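Local coordinates for P450 epoxidase (PDB 1Q5D), which is a cytochrome P450, a largely helical protein that binds haem and, in this model, a second ligand in a neighbouring pocket, at residues 85-88 / 89-92; 193-196 / 197-201; 275-278 / 279-283. All coordinates share one frame; numbering follows the deposited sequence.

Contact 1: residues 85-88 / 89-92; sequences PELS and DMKK
Lys91 lies back over the carbonyl of Leu87 at the N-terminus of helix 88-93, where a 3-10 turn, 85-87, runs straight into the helix of this cytochrome P450 and Leu87 takes the N-cap position. From CB outward, the lysine first follows that carbonyl: CB sits 3.6 Å from Leu87 O, and CG comes closer still, 3.2 Å from the same Leu87 O. That closeness follows from the first torsion, which sets CG beside the backbone N (chi1 -70°), the very N that donates to Leu87 O at 2.9 Å. CD also passes over this oxygen. From there the chain runs out straight, CE skirting Leu87 CB, and NZ is held by the carbonyls of Tyr80 and Ala83, with the Tyr80 ring adding a cation-pi contact. The lysine thus ties the first turn of the helix back to the end of helix 77-82 and the loop after it.

Leu87 and Met90 are the buried pair, lying side by side and pointing the same way, with Leu87 CD2 4.1 Å from Met90 CE. Met90 belongs to the pocket of the bound EPB and touches Thr179, while Leu87 packs on Val202 of helix 195-218 and on Ala182 of helix 169-182.

Ser88 N bonds to Pro85 O, and two waters take the next two amides: one links Pro85 O to Asp89 N, the other Glu86 O to Met90 N. Lys92 also lies against a carbonyl, that of Ser88, which accepts its N, but by a different rotamer (chi1 56°) that brings CE to 3.6 Å from Ser88 OG. A third water sits 3.0 Å from Ser88 OG and donates to Asp89 OD2 at 2.7 Å.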
loop_
_atom_site.group_PDB
_atom_site.type_symbol
_atom_site.label_atom_id
_atom_site.label_comp_id
_atom_site.label_asym_id
_atom_site.label_seq_id
_atom_site.Cartn_x
_atom_site.Cartn_y
_atom_site.Cartn_z
ATOM N N PRO A 85 -19.209 -9.877 6.604
ATOM C CA PRO A 85 -19.533 -11.028 5.752
ATOM C C PRO A 85 -19.568 -10.670 4.273
ATOM O O PRO A 85 -19.474 -11.576 3.442
ATOM C CB PRO A 85 -20.935 -11.426 6.209
ATOM C CG PRO A 85 -21.078 -10.843 7.552
ATOM C CD PRO A 85 -20.282 -9.575 7.571
ATOM N N GLU A 86 -19.716 -9.380 3.972
ATOM C CA GLU A 86 -19.702 -8.880 2.598
ATOM C C GLU A 86 -18.331 -9.086 1.958
ATOM O O GLU A 86 -18.209 -9.049 0.730
ATOM C CB GLU A 86 -20.046 -7.387 2.572
ATOM C CG GLU A 86 -21.515 -7.063 2.833
ATOM C CD GLU A 86 -21.855 -7.011 4.317
ATOM O OE1 GLU A 86 -20.930 -7.140 5.159
ATOM O OE2 GLU A 86 -23.058 -6.837 4.634
ATOM N N LEU A 87 -17.310 -9.296 2.793
ATOM C CA LEU A 87 -15.931 -9.466 2.329
ATOM C C LEU A 87 -15.438 -10.916 2.484
ATOM O O LEU A 87 -14.260 -11.211 2.264
ATOM C CB LEU A 87 -14.998 -8.491 3.067
ATOM C CG LEU A 87 -15.122 -7.037 2.576
ATOM C CD1 LEU A 87 -14.221 -6.068 3.343
ATOM C CD2 LEU A 87 -14.835 -6.965 1.075
ATOM N N SER A 88 -16.347 -11.813 2.856
ATOM C CA SER A 88 -16.013 -13.220 3.108
ATOM C C SER A 88 -15.337 -13.870 1.896
ATOM O O SER A 88 -14.302 -14.542 2.029
ATOM C CB SER A 88 -17.274 -13.997 3.465
ATOM O OG SER A 88 -16.955 -15.290 3.909
ATOM N N ASP A 89 -15.940 -13.689 0.727
ATOM C CA ASP A 89 -15.369 -14.201 -0.514
ATOM C C ASP A 89 -13.968 -13.641 -0.780
ATOM O O ASP A 89 -13.060 -14.375 -1.150
ATOM C CB ASP A 89 -16.288 -13.868 -1.696
ATOM C CG ASP A 89 -17.358 -14.916 -1.906
ATOM O OD1 ASP A 89 -18.171 -14.756 -2.836
ATOM O OD2 ASP A 89 -17.443 -15.940 -1.193
ATOM N N MET A 90 -13.802 -12.338 -0.597
ATOM C CA MET A 90 -12.504 -11.710 -0.839
ATOM C C MET A 90 -11.426 -12.231 0.101
ATOM O O MET A 90 -10.256 -12.336 -0.272
ATOM C CB MET A 90 -12.583 -10.197 -0.716
ATOM C CG MET A 90 -11.309 -9.535 -1.205
ATOM S SD MET A 90 -11.233 -7.777 -0.968
ATOM C CE MET A 90 -12.379 -7.234 -2.227
ATOM N N LYS A 91 -11.825 -12.553 1.326
ATOM C CA LYS A 91 -10.884 -13.051 2.317
ATOM C C LYS A 91 -10.439 -14.469 1.974
ATOM O O LYS A 91 -9.287 -14.849 2.204
ATOM C CB LYS A 91 -11.526 -13.034 3.702
ATOM C CG LYS A 91 -11.760 -11.625 4.277
ATOM C CD LYS A 91 -12.391 -11.729 5.672
ATOM C CE LYS A 91 -12.568 -10.363 6.315
ATOM N NZ LYS A 91 -13.391 -10.445 7.582
ATOM N N LYS A 92 -11.346 -15.269 1.429
ATOM C CA LYS A 92 -10.998 -16.668 1.220
ATOM C C LYS A 92 -10.457 -16.971 -0.174
ATOM O O LYS A 92 -9.554 -17.789 -0.325
ATOM C CB LYS A 92 -12.150 -17.603 1.579
ATOM C CG LYS A 92 -13.439 -17.345 0.873
ATOM C CD LYS A 92 -14.553 -18.181 1.518
ATOM C CE LYS A 92 -14.635 -17.924 3.023
ATOM N NZ LYS A 92 -15.566 -18.871 3.708
HETATM O O HOH W 1 -18.718 -12.697 0.605
HETATM O O HOH W 2 -16.212 -10.367 -0.880
HETATM O O HOH W 3 -17.517 -16.688 1.349
#

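Contact 2: residues 193-196 / 197-201; sequences EETK and TLVAS
Glu193, just before helix 195-218, lays its carboxylate beside the first turn, against Leu198 and Thr197. Its CD approaches Leu198 CD2 to 3.5 Å, the two side chains crossing at a slant, and CB and CG of the glutamate lie along the same leucine branch. Across Thr197 the chain runs at about a right angle, bringing OE2 to 3.4 Å from Thr197 CG2. Both are contacts of a carboxylate with methyl groups, so packing and not bonding sets them. The methyl of Thr197 faces OE2 because CG2 stands anti to the backbone N, leaving OG1 beside that N and near Glu194 CB.

One step further out, a water donates to Glu193 OE2 and lies 2.7 Å from Ser201 OG, linking residues eight apart in the chain. The other oxygen, OE1, has a long, weak ion pair with Arg181 of helix 169-182, the helix on which Leu198 and Ser201 also pack.

The backbone holds these groups in position. Glu194 is the N-cap residue, and its carbonyl takes Leu198 N at 3.2 Å in a nearly straight bond, 172° at the hydrogen and in the carbonyl plane, with a weak second bond from Thr197 N. Next along, Val199 N donates to Thr195 O at 2.8 Å, and the two side chains lie side by side, Val199 CG2 touching both that oxygen and Thr195 CG2. Both residues also meet Ile84 in the loop before helix 88-93.

The chemistry here is a carboxylate laid over an apolar patch at the start of a helix. A negative group there should interact favourably with the helix dipole, and its polar partners here are a water and, weakly, Arg181.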
loop_
_atom_site.group_PDB
_atom_site.type_symbol
_atom_site.label_atom_id
_atom_site.label_comp_id
_atom_site.label_asym_id
_atom_site.label_seq_id
_atom_site.Cartn_x
_atom_site.Cartn_y
_atom_site.Cartn_z
ATOM N N GLU A 193 -13.251 3.908 11.780
ATOM C CA GLU A 193 -14.467 4.312 11.057
ATOM C C GLU A 193 -15.704 3.524 11.500
ATOM O O GLU A 193 -15.589 2.401 11.998
ATOM C CB GLU A 193 -14.285 4.184 9.528
ATOM C CG GLU A 193 -15.357 4.907 8.706
ATOM C CD GLU A 193 -15.029 5.010 7.219
ATOM O OE1 GLU A 193 -13.833 5.146 6.867
ATOM O OE2 GLU A 193 -15.971 4.965 6.385
ATOM N N GLU A 194 -16.880 4.120 11.299
ATOM C CA GLU A 194 -18.166 3.476 11.559
ATOM C C GLU A 194 -18.395 2.302 10.619
ATOM O O GLU A 194 -18.219 2.426 9.408
ATOM C CB GLU A 194 -19.310 4.479 11.387
ATOM C CG GLU A 194 -19.152 5.758 12.193
ATOM C CD GLU A 194 -20.471 6.482 12.397
ATOM O OE1 GLU A 194 -21.513 5.959 11.930
ATOM O OE2 GLU A 194 -20.464 7.576 13.020
ATOM N N THR A 195 -18.797 1.167 11.187
ATOM C CA THR A 195 -18.980 -0.068 10.437
ATOM C C THR A 195 -19.984 0.085 9.305
ATOM O O THR A 195 -19.753 -0.403 8.199
ATOM C CB THR A 195 -19.426 -1.204 11.385
ATOM O OG1 THR A 195 -18.544 -1.247 12.517
ATOM C CG2 THR A 195 -19.229 -2.564 10.727
ATOM N N LYS A 196 -21.090 0.774 9.575
ATOM C CA LYS A 196 -22.144 0.938 8.569
ATOM C C LYS A 196 -21.635 1.656 7.319
ATOM O O LYS A 196 -21.967 1.281 6.200
ATOM C CB LYS A 196 -23.342 1.709 9.143
ATOM C CG LYS A 196 -24.125 0.959 10.237
ATOM C CD LYS A 196 -25.315 0.178 9.693
ATOM C CE LYS A 196 -25.931 -0.695 10.777
ATOM N NZ LYS A 196 -27.304 -0.236 11.162
ATOM N N THR A 197 -20.846 2.699 7.525
ATOM C CA THR A 197 -20.317 3.482 6.418
ATOM C C THR A 197 -19.365 2.619 5.589
ATOM O O THR A 197 -19.439 2.607 4.363
ATOM C CB THR A 197 -19.582 4.718 6.955
ATOM O OG1 THR A 197 -20.469 5.468 7.795
ATOM C CG2 THR A 197 -19.275 5.685 5.823
ATOM N N LEU A 198 -18.481 1.906 6.280
ATOM C CA LEU A 198 -17.536 0.992 5.655
ATOM C C LEU A 198 -18.266 -0.037 4.810
ATOM O O LEU A 198 -17.915 -0.269 3.652
ATOM C CB LEU A 198 -16.715 0.253 6.724
ATOM C CG LEU A 198 -15.569 0.984 7.425
ATOM C CD1 LEU A 198 -14.796 -0.036 8.256
ATOM C CD2 LEU A 198 -14.666 1.665 6.419
ATOM N N VAL A 199 -19.284 -0.664 5.401
ATOM C CA VAL A 199 -20.017 -1.718 4.718
ATOM C C VAL A 199 -20.800 -1.174 3.510
ATOM O O VAL A 199 -20.907 -1.844 2.476
ATOM C CB VAL A 199 -20.937 -2.490 5.702
ATOM C CG1 VAL A 199 -21.899 -3.412 4.956
ATOM C CG2 VAL A 199 -20.097 -3.283 6.690
ATOM N N ALA A 200 -21.319 0.048 3.629
ATOM C CA ALA A 200 -22.037 0.655 2.515
ATOM C C ALA A 200 -21.103 0.829 1.313
ATOM O O ALA A 200 -21.424 0.402 0.211
ATOM C CB ALA A 200 -22.623 2.002 2.922
ATOM N N SER A 201 -19.960 1.473 1.536
ATOM C CA SER A 201 -18.952 1.677 0.489
ATOM C C SER A 201 -18.479 0.363 -0.127
ATOM O O SER A 201 -18.282 0.276 -1.342
ATOM C CB SER A 201 -17.751 2.438 1.047
ATOM O OG SER A 201 -18.141 3.691 1.564
HETATM O O HOH W 4 -16.524 4.751 3.407
#

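Contact 3: residues 275-278 / 279-283; sequences EALE and LVKAE
Leu277 overlaps the aliphatic chain of Lys281 one turn later on the short helix 274-282 of this P450 fold. The two cross at a slant, Leu277 CG lying 4.0 Å from Lys281 CE. With CG anti to the backbone N (chi1 -179°), the leucine leans along the helix to meet it. Lys281 runs extended from CB to NZ. Its CG passes 3.5 Å from Leu277 O, the acceptor for its own backbone N, and its NZ makes a hydrogen bond to Pro387 O, in the loop between helix 368-385 and strand 390-391.

Glu278 approaches the same lysine from another side. A bend at chi2 (-59°) swings its carboxylate toward Lys281, so that OE1 lies 3.4 Å from Lys281 CD; the charges lie beyond salt-bridge range.

The other face of the helix is the inner one. Val280 packs on Met287 and Ala290 of helix 287-297, and Ala276 and Leu279 pack on Val348 in a loop. Carbonyl oxygens from Glu275 to Glu278 each receive an amide four residues on. The helix ends at Ala282; Glu283, the next residue, still donates its N to Leu279 O at 2.7 Å, while its OE2 forms a salt bridge with Arg349 NH2.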
loop_
_atom_site.group_PDB
_atom_site.type_symbol
_atom_site.label_atom_id
_atom_site.label_comp_id
_atom_site.label_asym_id
_atom_site.label_seq_id
_atom_site.Cartn_x
_atom_site.Cartn_y
_atom_site.Cartn_z
ATOM N N GLU A 275 18.539 19.365 0.254
ATOM C CA GLU A 275 19.645 18.716 -0.438
ATOM C C GLU A 275 19.128 17.624 -1.373
ATOM O O GLU A 275 19.583 17.503 -2.513
ATOM C CB GLU A 275 20.679 18.154 0.538
ATOM C CG GLU A 275 20.127 17.708 1.881
ATOM C CD GLU A 275 21.216 17.195 2.808
ATOM O OE1 GLU A 275 22.239 17.905 2.975
ATOM O OE2 GLU A 275 21.055 16.081 3.365
ATOM N N ALA A 276 18.169 16.836 -0.889
ATOM C CA ALA A 276 17.584 15.780 -1.705
ATOM C C ALA A 276 16.890 16.392 -2.923
ATOM O O ALA A 276 17.137 15.984 -4.057
ATOM C CB ALA A 276 16.616 14.940 -0.883
ATOM N N LEU A 277 16.045 17.386 -2.686
ATOM C CA LEU A 277 15.333 18.047 -3.779
ATOM C C LEU A 277 16.315 18.563 -4.834
ATOM O O LEU A 277 16.098 18.386 -6.032
ATOM C CB LEU A 277 14.482 19.191 -3.242
ATOM C CG LEU A 277 13.646 19.971 -4.252
ATOM C CD1 LEU A 277 12.859 19.026 -5.172
ATOM C CD2 LEU A 277 12.719 20.930 -3.510
ATOM N N GLU A 278 17.407 19.163 -4.368
ATOM C CA GLU A 278 18.393 19.781 -5.244
ATOM C C GLU A 278 19.064 18.763 -6.151
ATOM O O GLU A 278 19.384 19.072 -7.300
ATOM C CB GLU A 278 19.440 20.538 -4.424
ATOM C CG GLU A 278 18.969 21.898 -3.925
ATOM C CD GLU A 278 18.558 22.835 -5.049
ATOM O OE1 GLU A 278 17.475 22.633 -5.645
ATOM O OE2 GLU A 278 19.313 23.788 -5.334
ATOM N N LEU A 279 19.256 17.550 -5.637
ATOM C CA LEU A 279 19.863 16.470 -6.409
ATOM C C LEU A 279 18.924 15.939 -7.484
ATOM O O LEU A 279 19.363 15.559 -8.574
ATOM C CB LEU A 279 20.289 15.318 -5.495
ATOM C CG LEU A 279 21.495 15.555 -4.584
ATOM C CD1 LEU A 279 21.610 14.450 -3.547
ATOM C CD2 LEU A 279 22.783 15.675 -5.394
ATOM N N VAL A 280 17.632 15.906 -7.172
ATOM C CA VAL A 280 16.656 15.381 -8.112
ATOM C C VAL A 280 16.366 16.408 -9.205
ATOM O O VAL A 280 15.983 16.049 -10.327
ATOM C CB VAL A 280 15.362 14.919 -7.409
ATOM C CG1 VAL A 280 14.348 14.442 -8.430
ATOM C CG2 VAL A 280 15.676 13.806 -6.418
ATOM N N LYS A 281 16.562 17.681 -8.873
ATOM C CA LYS A 281 16.437 18.755 -9.845
ATOM C C LYS A 281 17.626 18.698 -10.793
ATOM O O LYS A 281 17.468 18.851 -12.004
ATOM C CB LYS A 281 16.368 20.116 -9.149
ATOM C CG LYS A 281 14.978 20.478 -8.616
ATOM C CD LYS A 281 15.014 21.772 -7.799
ATOM C CE LYS A 281 13.607 22.302 -7.533
ATOM N NZ LYS A 281 13.606 23.537 -6.692
ATOM N N ALA A 282 18.808 18.457 -10.230
ATOM C CA ALA A 282 20.044 18.336 -11.003
ATOM C C ALA A 282 20.064 17.071 -11.863
ATOM O O ALA A 282 20.421 17.125 -13.040
ATOM C CB ALA A 282 21.256 18.366 -10.077
ATOM N N GLU A 283 19.685 15.940 -11.270
ATOM C CA GLU A 283 19.623 14.661 -11.975
ATOM C C GLU A 283 18.215 14.077 -11.909
ATOM O O GLU A 283 17.919 13.268 -11.030
ATOM C CB GLU A 283 20.594 13.654 -11.354
ATOM C CG GLU A 283 22.067 13.957 -11.556
ATOM C CD GLU A 283 22.927 13.452 -10.410
ATOM O OE1 GLU A 283 22.922 12.222 -10.152
ATOM O OE2 GLU A 283 23.611 14.284 -9.764
#

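Contacts 1 and 2 are neighbours, their centres about 15 Å apart, and they touch directly: Glu86 OE2 lies 3.6 Å from Val199 CG1, a packing contact between the 3-10 turn and helix 195-218. Contact 1 reaches the ligand; contact 2 lies farther off. In contact 1 the side chain of Met90 comes within about 4 Å of the bound EPB and about 9 Å of the haem, whereas the side chain of Leu198 in contact 2 is about 9 Å from EPB. Contact 3 stands apart, on the opposite side of the chain's centre; its centre is about 45 Å from that of contact 1 and about 43 Å from that of contact 2.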